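Local coordinates for protein protocadherin-19 isoform 1 (Danio rerio, PDB 5CO1) that is a calcium-dependent cell-adhesion protein that appears to mediate homophilic adhesion in complex with cadherin-2 and is essential for early neurulation in the anterior neural plate, at residues A[53-58]-A[62-67]; A[120-125]-A[132-137]; A[160-165]-A[187-192]. All blocks are in the same frame, centred on the assembly; numbering follows the deposited sequence.

Contact 1 (A[53-58]-A[62-67]); sequences QMFKID and GVITVN
K56 and T65 form the hydrogen-bonded pair in the middle of two antiparallel strands, 55-57 and 63-66, whose axes are inclined at 154°. K56 N donates to T65 O at 3.2 Å, and T65 N returns a straighter bond to K56 O at 3.0 Å. Towards the turn the ladder continues with D58 N to V63 O (3.0 Å) and G62 N to D58 O (3.0 Å). At the other end N67 N reaches M54 O at 2.7 Å, approaching from well above the carbonyl plane (53° out of it). F55-V66 and I57-I64 are the non-hydrogen-bonded pairs in between.

The two strands make a beta hairpin in the first cadherin repeat of this fragment, and strand 63-66 pairs on its other edge with strand 22-25. The turn is braced by D58 OD1, which accepts from the backbone N of K60 and T61. G62, with positive phi, follows T61, a ligand of a bound calcium ion together with D25 and L26.

Polar side chains gather on the K56-T65 face. K56 CG lies between its own backbone N and carbonyl carbon (chi1 64°), and the otherwise extended chain bends only at its last torsion, bringing NZ to weak bonds with T65 OG1 (3.2 Å), V66 O and N67 OD1; N20 OD1 is a further weak partner. The N67 and K56 side chains cross at about a right angle, with N67 OD1 beside K56 CD.

Apolar contacts occupy the reverse face. I57 CG1 meets I64 CG1 at 3.8 Å, both side chains packing on F43 of the opposing sheet. I64 CG2 touches F55 CD1 obliquely at 4.0 Å; the same phenyl ring makes an edge-to-face contact with H78.

Contact 2 (A[120-125]-A[132-137]); sequences EMVEVS and YVIALV
I134 reaches across to strand 123-125 with its CD1, the terminal methyl of the longer branch, which lies 3.7 Å from the backbone oxygen E123 O. This is van der Waals contact with a polar atom; no polar bond links the two segments, and the E123 carboxylate is engaged instead with strand 200-210, where E123 OE1 and T210 OG1 share a weak hydrogen bond.

Two apolar side-chain contacts flank that point. V122 CG1 and I134 CD1 face each other across the gap between the segments, but they are modelled too close together for two carbons, so the detail of this contact is doubtful and its exact geometry cannot be trusted. A looser contact lies further along, where V124 CG2 stands 4.4 Å from Y132 CE2, in an oblique approach to the ring. Y132 and I134 also touch a crystal neighbour, and this patch lies at the protein surface.

Backbone bonds fix the two segments separately. V122 and V124 pair with K208 and T210 of strand 200-210, whereas I134 and A135 both face L171 of strand 168-173, forming a classic beta bulge just where strand 135-140 begins. Segments 120-125 and 132-137 therefore belong to opposing sheets, and their side chains meet at one margin of the Greek-key beta sandwich of a cadherin repeat.

Contact 3 (A[160-165]-A[187-192]); sequences FRLNEF and LTILAE
Segments 160-165 and 187-192 run in broadly the same direction but in different sheets, with F160 CA 8.9 Å from L187 CA and L162 CA 9.2 Å from I189 CA. Such spacing is that of the two facing layers of the cadherin beta sandwich, bridged here by two pairs of apolar side chains. Strand 160-165 is the outermost of its sheet, next to 168-173; strand 184-193, which holds 187-192, is an inner one, between 150-155 and 200-210.

F160 and L187 both point into the gap and cross at about a right angle. In each, CG is anti to the carbonyl carbon (chi1 -47° in F160, -62° in L187), which brings the ring atoms CD1 and CE1 to the leucine's forked end. L187 CD2 is 3.9 Å from F160 CD1, in an oblique approach, and L187 CD1 lies little farther from the same ring atom. The ring also meets Y185 edge-to-face and rests on V207, so it is buried among apolar and aromatic groups. Two residues on, L162 points into the gap while I189 leaves its backbone at a slant, and their terminal methyls meet, L162 CD1 lying 4.2 Å from I189 CD1.

Overall arrangement
The three contacts follow one another along the chain without nesting or crossing. Contact 1 closes a three-residue turn in the first cadherin repeat. The chain then passes through the calcium-binding linker, where D104, I105 and D107 are metal ligands, into the second repeat. There contact 2 closes the six-residue loop 126-131, and contact 3 closes a 21-residue excursion that includes strand 168-173. Contact 1 lies about 52 Å and 46 Å, centre to centre, from contacts 2 and 3. The latter two tie the same pair of sheets together, at a margin and in the interior, and join through V137, whose CG1 lies 3.8 Å from I189 CD1.

Contact 1 (A[53-58]-A[62-67])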
ATOM      1  N   GLN A  53       1.614  -5.866 -19.173  1.00 87.39           N
ATOM      2  CA  GLN A  53       1.309  -4.441 -19.417  1.00 94.72           C
ATOM      3  C   GLN A  53       2.330  -3.476 -18.776  1.00 91.63           C
ATOM      4  O   GLN A  53       2.371  -2.283 -19.111  1.00 87.60           O
ATOM      5  CB  GLN A  53      -0.077  -4.094 -18.864  1.00104.29           C
ATOM      6  CG  GLN A  53      -1.150  -5.146 -19.110  1.00118.91           C
ATOM      7  CD  GLN A  53      -2.002  -5.422 -17.878  1.00131.06           C
ATOM      8  OE1 GLN A  53      -2.329  -4.509 -17.112  1.00137.66           O
ATOM      9  NE2 GLN A  53      -2.388  -6.684 -17.695  1.00132.27           N
ATOM     10  N   MET A  54       3.080  -3.975 -17.794  1.00 74.52           N
ATOM     11  CA  MET A  54       3.951  -3.140 -16.998  1.00 69.33           C
ATOM     12  C   MET A  54       5.319  -2.891 -17.630  1.00 64.76           C
ATOM     13  O   MET A  54       6.026  -1.971 -17.241  1.00 58.14           O
ATOM     14  CB  MET A  54       4.143  -3.764 -15.614  1.00 81.24           C
ATOM     15  CG  MET A  54       2.855  -3.948 -14.827  1.00 85.49           C
ATOM     16  SD  MET A  54       2.062  -2.388 -14.402  1.00 89.10           S
ATOM     17  CE  MET A  54       1.774  -2.707 -12.654  1.00102.63           C
ATOM     18  N   PHE A  55       5.741  -3.730 -18.563  1.00 64.90           N
ATOM     19  CA  PHE A  55       7.095  -3.595 -19.078  1.00 61.56           C
ATOM     20  C   PHE A  55       7.104  -3.828 -20.573  1.00 63.62           C
ATOM     21  O   PHE A  55       6.438  -4.730 -21.060  1.00 63.80           O
ATOM     22  CB  PHE A  55       8.031  -4.600 -18.401  1.00 61.21           C
ATOM     23  CG  PHE A  55       8.126  -4.447 -16.920  1.00 57.98           C
ATOM     24  CD1 PHE A  55       9.058  -3.578 -16.351  1.00 59.89           C
ATOM     25  CD2 PHE A  55       7.358  -5.238 -16.087  1.00 55.65           C
ATOM     26  CE1 PHE A  55       9.161  -3.452 -14.968  1.00 62.35           C
ATOM     27  CE2 PHE A  55       7.450  -5.110 -14.697  1.00 60.28           C
ATOM     28  CZ  PHE A  55       8.335  -4.202 -14.137  1.00 61.01           C
ATOM     29  N   LYS A  56       7.879  -3.023 -21.289  1.00 64.22           N
ATOM     30  CA  LYS A  56       8.196  -3.291 -22.675  1.00 65.70           C
ATOM     31  C   LYS A  56       9.700  -3.510 -22.809  1.00 70.80           C
ATOM     32  O   LYS A  56      10.480  -3.061 -21.965  1.00 68.61           O
ATOM     33  CB  LYS A  56       7.736  -2.132 -23.554  1.00 67.18           C
ATOM     34  CG  LYS A  56       8.426  -0.800 -23.296  1.00 73.22           C
ATOM     35  CD  LYS A  56       7.835   0.328 -24.145  1.00 74.01           C
ATOM     36  CE  LYS A  56       8.504   1.673 -23.858  1.00 78.33           C
ATOM     37  NZ  LYS A  56       8.165   2.277 -22.532  1.00 78.10           N
ATOM     38  N   ILE A  57      10.099  -4.215 -23.863  1.00 73.00           N
ATOM     39  CA  ILE A  57      11.519  -4.372 -24.179  1.00 71.20           C
ATOM     40  C   ILE A  57      11.825  -4.050 -25.647  1.00 64.78           C
ATOM     41  O   ILE A  57      11.101  -4.442 -26.534  1.00 69.86           O
ATOM     42  CB  ILE A  57      12.017  -5.785 -23.827  1.00 66.77           C
ATOM     43  CG1 ILE A  57      13.524  -5.900 -24.065  1.00 69.25           C
ATOM     44  CG2 ILE A  57      11.270  -6.837 -24.631  1.00 71.50           C
ATOM     45  CD1 ILE A  57      14.048  -7.326 -23.967  1.00 67.68           C
ATOM     46  N   ASP A  58      12.922  -3.349 -25.882  1.00 66.99           N
ATOM     47  CA  ASP A  58      13.392  -3.060 -27.228  1.00 75.54           C
ATOM     48  C   ASP A  58      14.009  -4.302 -27.872  1.00 77.17           C
ATOM     49  O   ASP A  58      15.042  -4.798 -27.421  1.00 80.08           O
ATOM     50  CB  ASP A  58      14.426  -1.930 -27.198  1.00 74.92           C
ATOM     51  CG  ASP A  58      14.850  -1.493 -28.584  1.00 83.10           C
ATOM     52  OD1 ASP A  58      15.232  -2.357 -29.404  1.00 87.03           O
ATOM     53  OD2 ASP A  58      14.804  -0.278 -28.862  1.00 87.99           O
ATOM     54  N   GLY A  62      17.751  -4.849 -26.250  1.00 69.47           N
ATOM     55  CA  GLY A  62      17.418  -5.543 -25.003  1.00 67.14           C
ATOM     56  C   GLY A  62      17.244  -4.648 -23.784  1.00 62.40           C
ATOM     57  O   GLY A  62      17.492  -5.066 -22.661  1.00 61.91           O
ATOM     58  N   VAL A  63      16.842  -3.405 -24.004  1.00 61.75           N
ATOM     59  CA  VAL A  63      16.544  -2.499 -22.914  1.00 58.92           C
ATOM     60  C   VAL A  63      15.097  -2.676 -22.477  1.00 55.67           C
ATOM     61  O   VAL A  63      14.193  -2.530 -23.280  1.00 63.27           O
ATOM     62  CB  VAL A  63      16.810  -1.038 -23.331  1.00 59.86           C
ATOM     63  CG1 VAL A  63      15.860  -0.087 -22.630  1.00 64.21           C
ATOM     64  CG2 VAL A  63      18.256  -0.654 -23.019  1.00 55.79           C
ATOM     65  N   ILE A  64      14.881  -3.016 -21.208  1.00 53.05           N
ATOM     66  CA  ILE A  64      13.521  -3.081 -20.639  1.00 52.06           C
ATOM     67  C   ILE A  64      13.206  -1.761 -19.949  1.00 49.39           C
ATOM     68  O   ILE A  64      14.067  -1.160 -19.320  1.00 52.21           O
ATOM     69  CB  ILE A  64      13.377  -4.228 -19.611  1.00 52.10           C
ATOM     70  CG1 ILE A  64      13.592  -5.604 -20.245  1.00 52.62           C
ATOM     71  CG2 ILE A  64      12.020  -4.204 -18.961  1.00 49.21           C
ATOM     72  CD1 ILE A  64      13.913  -6.677 -19.227  1.00 53.49           C
ATOM     73  N   THR A  65      11.992  -1.276 -20.148  1.00 54.88           N
ATOM     74  CA  THR A  65      11.541  -0.008 -19.573  1.00 54.91           C
ATOM     75  C   THR A  65      10.208  -0.262 -18.925  1.00 54.37           C
ATOM     76  O   THR A  65       9.553  -1.275 -19.208  1.00 47.79           O
ATOM     77  CB  THR A  65      11.351   1.113 -20.622  1.00 57.28           C
ATOM     78  OG1 THR A  65      10.788   0.574 -21.831  1.00 61.56           O
ATOM     79  CG2 THR A  65      12.688   1.774 -20.939  1.00 60.00           C
ATOM     80  N   VAL A  66       9.857   0.615 -17.994  1.00 55.12           N
ATOM     81  CA  VAL A  66       8.518   0.631 -17.442  1.00 64.12           C
ATOM     82  C   VAL A  66       7.496   1.029 -18.521  1.00 59.41           C
ATOM     83  O   VAL A  66       7.758   1.914 -19.328  1.00 54.01           O
ATOM     84  CB  VAL A  66       8.440   1.594 -16.237  1.00 64.68           C
ATOM     85  CG1 VAL A  66       7.019   1.634 -15.693  1.00 61.55           C
ATOM     86  CG2 VAL A  66       9.407   1.148 -15.147  1.00 62.31           C
ATOM     87  N   ASN A  67       6.384   0.302 -18.580  1.00 64.10           N
ATOM     88  CA  ASN A  67       5.359   0.535 -19.614  1.00 78.46           C
ATOM     89  C   ASN A  67       3.948   0.805 -19.104  1.00 79.00           C
ATOM     90  O   ASN A  67       3.095   1.260 -19.861  1.00 85.56           O
ATOM     91  CB  ASN A  67       5.295  -0.633 -20.596  1.00 80.68           C
ATOM     92  CG  ASN A  67       4.743  -0.222 -21.960  1.00 91.16           C
ATOM     93  OD1 ASN A  67       5.159   0.789 -22.538  1.00 80.41           O
ATOM     94  ND2 ASN A  67       3.812  -1.014 -22.485  1.00 99.88           N
TER

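Contact 2 (A[120-125]-A[132-137])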
ATOM      1  N   GLU A 120     -21.602   6.399  11.734  1.00150.16           N
ATOM      2  CA  GLU A 120     -21.835   7.506  12.675  1.00152.13           C
ATOM      3  C   GLU A 120     -22.851   7.143  13.773  1.00163.23           C
ATOM      4  O   GLU A 120     -22.640   7.467  14.946  1.00151.59           O
ATOM      5  CB  GLU A 120     -22.306   8.768  11.939  1.00146.42           C
ATOM      6  CG  GLU A 120     -21.306   9.329  10.940  1.00144.44           C
ATOM      7  CD  GLU A 120     -21.385   8.652   9.580  1.00141.54           C
ATOM      8  OE1 GLU A 120     -22.502   8.288   9.159  1.00136.89           O
ATOM      9  OE2 GLU A 120     -20.333   8.493   8.924  1.00126.31           O
ATOM     10  N   MET A 121     -23.959   6.503  13.385  1.00165.52           N
ATOM     11  CA  MET A 121     -25.013   6.124  14.334  1.00148.40           C
ATOM     12  C   MET A 121     -24.459   5.207  15.436  1.00139.54           C
ATOM     13  O   MET A 121     -24.247   4.006  15.234  1.00125.61           O
ATOM     14  CB  MET A 121     -26.198   5.473  13.603  1.00150.89           C
ATOM     15  CG  MET A 121     -27.006   6.432  12.728  1.00157.63           C
ATOM     16  SD  MET A 121     -26.562   6.410  10.971  1.00162.84           S
ATOM     17  CE  MET A 121     -27.396   7.877  10.352  1.00144.81           C
ATOM     18  N   VAL A 122     -24.214   5.811  16.598  1.00136.43           N
ATOM     19  CA  VAL A 122     -23.341   5.263  17.641  1.00123.55           C
ATOM     20  C   VAL A 122     -23.742   5.877  18.982  1.00129.01           C
ATOM     21  O   VAL A 122     -23.440   7.044  19.239  1.00128.26           O
ATOM     22  CB  VAL A 122     -21.871   5.646  17.386  1.00101.76           C
ATOM     23  CG1 VAL A 122     -21.027   5.413  18.627  1.00 89.68           C
ATOM     24  CG2 VAL A 122     -21.323   4.867  16.210  1.00107.63           C
ATOM     25  N   GLU A 123     -24.427   5.113  19.832  1.00131.14           N
ATOM     26  CA  GLU A 123     -25.031   5.696  21.027  1.00121.60           C
ATOM     27  C   GLU A 123     -24.491   5.123  22.331  1.00115.31           C
ATOM     28  O   GLU A 123     -23.616   4.268  22.336  1.00100.33           O
ATOM     29  CB  GLU A 123     -26.564   5.615  20.975  1.00126.73           C
ATOM     30  CG  GLU A 123     -27.157   4.296  20.493  1.00125.03           C
ATOM     31  CD  GLU A 123     -28.662   4.204  20.753  1.00125.63           C
ATOM     32  OE1 GLU A 123     -29.260   5.193  21.242  1.00124.26           O
ATOM     33  OE2 GLU A 123     -29.253   3.137  20.481  1.00115.34           O
ATOM     34  N   VAL A 124     -24.983   5.645  23.446  1.00128.64           N
ATOM     35  CA  VAL A 124     -24.546   5.175  24.752  1.00128.08           C
ATOM     36  C   VAL A 124     -25.626   5.508  25.822  1.00133.29           C
ATOM     37  O   VAL A 124     -26.701   6.037  25.495  1.00127.04           O
ATOM     38  CB  VAL A 124     -23.131   5.743  25.029  1.00107.34           C
ATOM     39  CG1 VAL A 124     -23.128   7.252  24.881  1.00106.05           C
ATOM     40  CG2 VAL A 124     -22.579   5.304  26.373  1.00108.98           C
ATOM     41  N   SER A 125     -25.454   5.007  27.038  1.00128.94           N
ATOM     42  CA  SER A 125     -26.295   5.448  28.145  1.00129.62           C
ATOM     43  C   SER A 125     -25.457   6.274  29.099  1.00121.81           C
ATOM     44  O   SER A 125     -24.326   5.880  29.439  1.00 96.84           O
ATOM     45  CB  SER A 125     -26.900   4.259  28.895  1.00130.05           C
ATOM     46  OG  SER A 125     -26.440   4.223  30.240  1.00119.14           O
ATOM     47  N   TYR A 132     -16.308   2.338  30.164  1.00 81.06           N
ATOM     48  CA  TYR A 132     -17.204   1.536  29.345  1.00 85.33           C
ATOM     49  C   TYR A 132     -16.851   1.665  27.873  1.00 81.80           C
ATOM     50  O   TYR A 132     -17.124   2.695  27.264  1.00 96.13           O
ATOM     51  CB  TYR A 132     -18.660   1.933  29.556  1.00 85.05           C
ATOM     52  CG  TYR A 132     -19.647   1.206  28.645  1.00 84.01           C
ATOM     53  CD1 TYR A 132     -20.177  -0.038  28.993  1.00 80.62           C
ATOM     54  CD2 TYR A 132     -20.128   1.819  27.480  1.00 84.64           C
ATOM     55  CE1 TYR A 132     -21.142  -0.652  28.195  1.00 81.28           C
ATOM     56  CE2 TYR A 132     -21.085   1.211  26.670  1.00 76.75           C
ATOM     57  CZ  TYR A 132     -21.588  -0.020  27.026  1.00 80.15           C
ATOM     58  OH  TYR A 132     -22.517  -0.613  26.199  1.00 72.49           O
ATOM     59  N   VAL A 133     -16.356   0.592  27.268  1.00 70.26           N
ATOM     60  CA  VAL A 133     -16.085   0.648  25.849  1.00 71.52           C
ATOM     61  C   VAL A 133     -17.368   0.834  25.045  1.00 71.59           C
ATOM     62  O   VAL A 133     -18.212  -0.045  24.971  1.00 81.01           O
ATOM     63  CB  VAL A 133     -15.180  -0.501  25.305  1.00 71.49           C
ATOM     64  CG1 VAL A 133     -14.534  -1.320  26.425  1.00 71.69           C
ATOM     65  CG2 VAL A 133     -15.900  -1.351  24.262  1.00 75.02           C
ATOM     66  N   ILE A 134     -17.461   1.980  24.388  1.00 76.01           N
ATOM     67  CA  ILE A 134     -18.615   2.317  23.580  1.00 81.24           C
ATOM     68  C   ILE A 134     -18.424   1.833  22.139  1.00 79.90           C
ATOM     69  O   ILE A 134     -19.385   1.425  21.501  1.00 78.87           O
ATOM     70  CB  ILE A 134     -18.966   3.842  23.661  1.00 89.56           C
ATOM     71  CG1 ILE A 134     -18.760   4.566  22.330  1.00 96.13           C
ATOM     72  CG2 ILE A 134     -18.174   4.563  24.753  1.00 91.66           C
ATOM     73  CD1 ILE A 134     -20.014   4.675  21.499  1.00 98.01           C
ATOM     74  N   ALA A 135     -17.196   1.887  21.620  1.00 83.99           N
ATOM     75  CA  ALA A 135     -16.901   1.355  20.269  1.00 82.99           C
ATOM     76  C   ALA A 135     -15.474   0.886  20.132  1.00 78.05           C
ATOM     77  O   ALA A 135     -14.659   1.024  21.046  1.00 74.71           O
ATOM     78  CB  ALA A 135     -17.202   2.385  19.191  1.00 83.58           C
ATOM     79  N   LEU A 136     -15.178   0.306  18.981  1.00 82.47           N
ATOM     80  CA  LEU A 136     -13.794  -0.027  18.647  1.00 90.34           C
ATOM     81  C   LEU A 136     -13.377   0.661  17.338  1.00 83.82           C
ATOM     82  O   LEU A 136     -14.126   0.630  16.351  1.00 77.35           O
ATOM     83  CB  LEU A 136     -13.618  -1.551  18.553  1.00 98.48           C
ATOM     84  CG  LEU A 136     -12.426  -2.133  19.331  1.00104.18           C
ATOM     85  CD1 LEU A 136     -12.626  -2.047  20.844  1.00101.62           C
ATOM     86  CD2 LEU A 136     -12.152  -3.565  18.910  1.00103.30           C
ATOM     87  N   VAL A 137     -12.239   1.359  17.361  1.00 77.33           N
ATOM     88  CA  VAL A 137     -11.652   1.876  16.119  1.00 78.32           C
ATOM     89  C   VAL A 137     -10.468   1.043  15.649  1.00 72.69           C
ATOM     90  O   VAL A 137      -9.623   0.593  16.444  1.00 66.36           O
ATOM     91  CB  VAL A 137     -11.246   3.364  16.202  1.00 79.61           C
ATOM     92  CG1 VAL A 137     -12.315   4.170  16.933  1.00 76.89           C
ATOM     93  CG2 VAL A 137      -9.892   3.522  16.870  1.00 81.73           C
TER

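Contact 3 (A[160-165]-A[187-192])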
ATOM      1  N   PHE A 160     -14.678  11.396  26.632  1.00 96.07           N
ATOM      2  CA  PHE A 160     -14.264  10.078  26.170  1.00 87.65           C
ATOM      3  C   PHE A 160     -12.744  10.028  26.096  1.00 84.97           C
ATOM      4  O   PHE A 160     -12.073  11.034  26.325  1.00 88.73           O
ATOM      5  CB  PHE A 160     -14.877   9.786  24.803  1.00 80.61           C
ATOM      6  CG  PHE A 160     -16.336  10.099  24.718  1.00 81.13           C
ATOM      7  CD1 PHE A 160     -16.766  11.358  24.358  1.00 86.15           C
ATOM      8  CD2 PHE A 160     -17.283   9.146  25.036  1.00 87.51           C
ATOM      9  CE1 PHE A 160     -18.117  11.647  24.265  1.00 87.14           C
ATOM     10  CE2 PHE A 160     -18.633   9.424  24.938  1.00 82.76           C
ATOM     11  CZ  PHE A 160     -19.051  10.675  24.556  1.00 84.16           C
ATOM     12  N   ARG A 161     -12.207   8.849  25.807  1.00 82.15           N
ATOM     13  CA  ARG A 161     -10.805   8.712  25.459  1.00 83.84           C
ATOM     14  C   ARG A 161     -10.580   7.467  24.611  1.00 77.48           C
ATOM     15  O   ARG A 161     -11.412   6.581  24.589  1.00 93.57           O
ATOM     16  CB  ARG A 161      -9.960   8.654  26.722  1.00 87.70           C
ATOM     17  CG  ARG A 161     -10.390   7.584  27.697  1.00 95.05           C
ATOM     18  CD  ARG A 161      -9.326   7.371  28.753  1.00105.50           C
ATOM     19  NE  ARG A 161      -8.183   6.643  28.220  1.00108.01           N
ATOM     20  CZ  ARG A 161      -7.107   6.312  28.927  1.00121.68           C
ATOM     21  NH1 ARG A 161      -7.013   6.666  30.201  1.00122.02           N
ATOM     22  NH2 ARG A 161      -6.117   5.631  28.357  1.00129.36           N
ATOM     23  N   LEU A 162      -9.505   7.450  23.840  1.00 79.04           N
ATOM     24  CA  LEU A 162      -9.115   6.258  23.098  1.00 81.70           C
ATOM     25  C   LEU A 162      -8.125   5.478  23.938  1.00 91.19           C
ATOM     26  O   LEU A 162      -7.287   6.070  24.614  1.00 97.16           O
ATOM     27  CB  LEU A 162      -8.437   6.626  21.780  1.00 80.90           C
ATOM     28  CG  LEU A 162      -9.282   6.921  20.539  1.00 78.38           C
ATOM     29  CD1 LEU A 162      -8.352   7.100  19.343  1.00 74.51           C
ATOM     30  CD2 LEU A 162     -10.272   5.807  20.266  1.00 72.63           C
ATOM     31  N   ASN A 163      -8.174   4.154  23.840  1.00 94.29           N
ATOM     32  CA  ASN A 163      -7.185   3.316  24.497  1.00 98.76           C
ATOM     33  C   ASN A 163      -6.360   2.533  23.486  1.00 99.06           C
ATOM     34  O   ASN A 163      -6.893   1.930  22.564  1.00 97.92           O
ATOM     35  CB  ASN A 163      -7.869   2.371  25.480  1.00109.18           C
ATOM     36  CG  ASN A 163      -7.517   2.674  26.922  1.00112.97           C
ATOM     37  OD1 ASN A 163      -8.054   3.609  27.514  1.00113.01           O
ATOM     38  ND2 ASN A 163      -6.635   1.864  27.507  1.00112.97           N
ATOM     39  N   GLU A 164      -5.050   2.544  23.676  1.00113.12           N
ATOM     40  CA  GLU A 164      -4.115   2.062  22.665  1.00131.29           C
ATOM     41  C   GLU A 164      -3.804   0.577  22.887  1.00133.29           C
ATOM     42  O   GLU A 164      -3.209   0.203  23.899  1.00136.53           O
ATOM     43  CB  GLU A 164      -2.823   2.909  22.693  1.00146.47           C
ATOM     44  CG  GLU A 164      -1.936   2.748  23.941  1.00157.28           C
ATOM     45  CD  GLU A 164      -2.009   3.904  24.940  1.00152.05           C
ATOM     46  OE1 GLU A 164      -1.123   3.968  25.821  1.00146.44           O
ATOM     47  OE2 GLU A 164      -2.960   4.718  24.893  1.00139.96           O
ATOM     48  N   PHE A 165      -4.228  -0.278  21.962  1.00128.33           N
ATOM     49  CA  PHE A 165      -3.742  -1.659  21.942  1.00128.58           C
ATOM     50  C   PHE A 165      -2.966  -1.918  20.662  1.00129.38           C
ATOM     51  O   PHE A 165      -3.121  -1.195  19.681  1.00132.80           O
ATOM     52  CB  PHE A 165      -4.906  -2.648  22.070  1.00128.45           C
ATOM     53  CG  PHE A 165      -5.661  -2.537  23.370  1.00121.63           C
ATOM     54  CD1 PHE A 165      -5.112  -3.026  24.553  1.00115.65           C
ATOM     55  CD2 PHE A 165      -6.919  -1.952  23.415  1.00113.41           C
ATOM     56  CE1 PHE A 165      -5.799  -2.922  25.755  1.00110.79           C
ATOM     57  CE2 PHE A 165      -7.611  -1.852  24.613  1.00116.19           C
ATOM     58  CZ  PHE A 165      -7.054  -2.343  25.783  1.00111.29           C
ATOM     59  N   LEU A 187     -16.966  13.958  17.786  1.00 92.39           N
ATOM     60  CA  LEU A 187     -15.604  13.507  18.019  1.00 85.49           C
ATOM     61  C   LEU A 187     -14.799  13.491  16.737  1.00 82.18           C
ATOM     62  O   LEU A 187     -15.272  13.033  15.685  1.00 78.38           O
ATOM     63  CB  LEU A 187     -15.628  12.085  18.566  1.00 81.20           C
ATOM     64  CG  LEU A 187     -16.327  11.868  19.899  1.00 73.24           C
ATOM     65  CD1 LEU A 187     -15.868  10.532  20.460  1.00 77.52           C
ATOM     66  CD2 LEU A 187     -16.051  12.993  20.893  1.00 69.34           C
ATOM     67  N   THR A 188     -13.529  13.834  16.859  1.00 82.57           N
ATOM     68  CA  THR A 188     -12.626  13.740  15.721  1.00 83.31           C
ATOM     69  C   THR A 188     -11.481  12.825  16.083  1.00 68.49           C
ATOM     70  O   THR A 188     -10.779  13.033  17.073  1.00 62.00           O
ATOM     71  CB  THR A 188     -12.058  15.117  15.321  1.00 94.14           C
ATOM     72  OG1 THR A 188     -11.406  15.700  16.453  1.00118.84           O
ATOM     73  CG2 THR A 188     -13.165  16.059  14.852  1.00 90.43           C
ATOM     74  N   ILE A 189     -11.255  11.834  15.241  1.00 65.29           N
ATOM     75  CA  ILE A 189     -10.020  11.077  15.322  1.00 66.40           C
ATOM     76  C   ILE A 189      -9.026  11.508  14.255  1.00 64.35           C
ATOM     77  O   ILE A 189      -9.330  11.459  13.069  1.00 59.53           O
ATOM     78  CB  ILE A 189     -10.300   9.589  15.180  1.00 66.00           C
ATOM     79  CG1 ILE A 189     -11.488   9.255  16.103  1.00 65.48           C
ATOM     80  CG2 ILE A 189      -9.016   8.814  15.445  1.00 64.21           C
ATOM     81  CD1 ILE A 189     -11.519   7.866  16.688  1.00 66.35           C
ATOM     82  N   LEU A 190      -7.820  11.853  14.702  1.00 63.72           N
ATOM     83  CA  LEU A 190      -6.696  12.189  13.820  1.00 60.49           C
ATOM     84  C   LEU A 190      -5.711  11.038  13.786  1.00 53.63           C
ATOM     85  O   LEU A 190      -5.279  10.577  14.830  1.00 58.00           O
ATOM     86  CB  LEU A 190      -6.005  13.435  14.374  1.00 66.60           C
ATOM     87  CG  LEU A 190      -4.750  13.975  13.702  1.00 77.11           C
ATOM     88  CD1 LEU A 190      -5.015  14.427  12.269  1.00 81.13           C
ATOM     89  CD2 LEU A 190      -4.210  15.117  14.546  1.00 82.56           C
ATOM     90  N   ALA A 191      -5.303  10.622  12.593  1.00 53.00           N
ATOM     91  CA  ALA A 191      -4.347   9.525  12.431  1.00 51.07           C
ATOM     92  C   ALA A 191      -3.111   9.905  11.580  1.00 50.89           C
ATOM     93  O   ALA A 191      -3.237  10.584  10.586  1.00 47.99           O
ATOM     94  CB  ALA A 191      -5.058   8.330  11.802  1.00 52.93           C
ATOM     95  N   GLU A 192      -1.954   9.327  11.896  1.00 51.90           N
ATOM     96  CA  GLU A 192      -0.730   9.627  11.188  1.00 54.06           C
ATOM     97  C   GLU A 192       0.119   8.371  11.060  1.00 53.07           C
ATOM     98  O   GLU A 192       0.392   7.675  12.045  1.00 49.69           O
ATOM     99  CB  GLU A 192       0.065  10.750  11.889  1.00 59.69           C
ATOM    100  CG  GLU A 192       1.239  11.335  11.080  1.00 65.05           C
ATOM    101  CD  GLU A 192       1.892  12.590  11.702  1.00 72.79           C
ATOM    102  OE1 GLU A 192       2.275  13.534  10.952  1.00 75.70           O
ATOM    103  OE2 GLU A 192       2.032  12.653  12.945  1.00 88.61           O
TER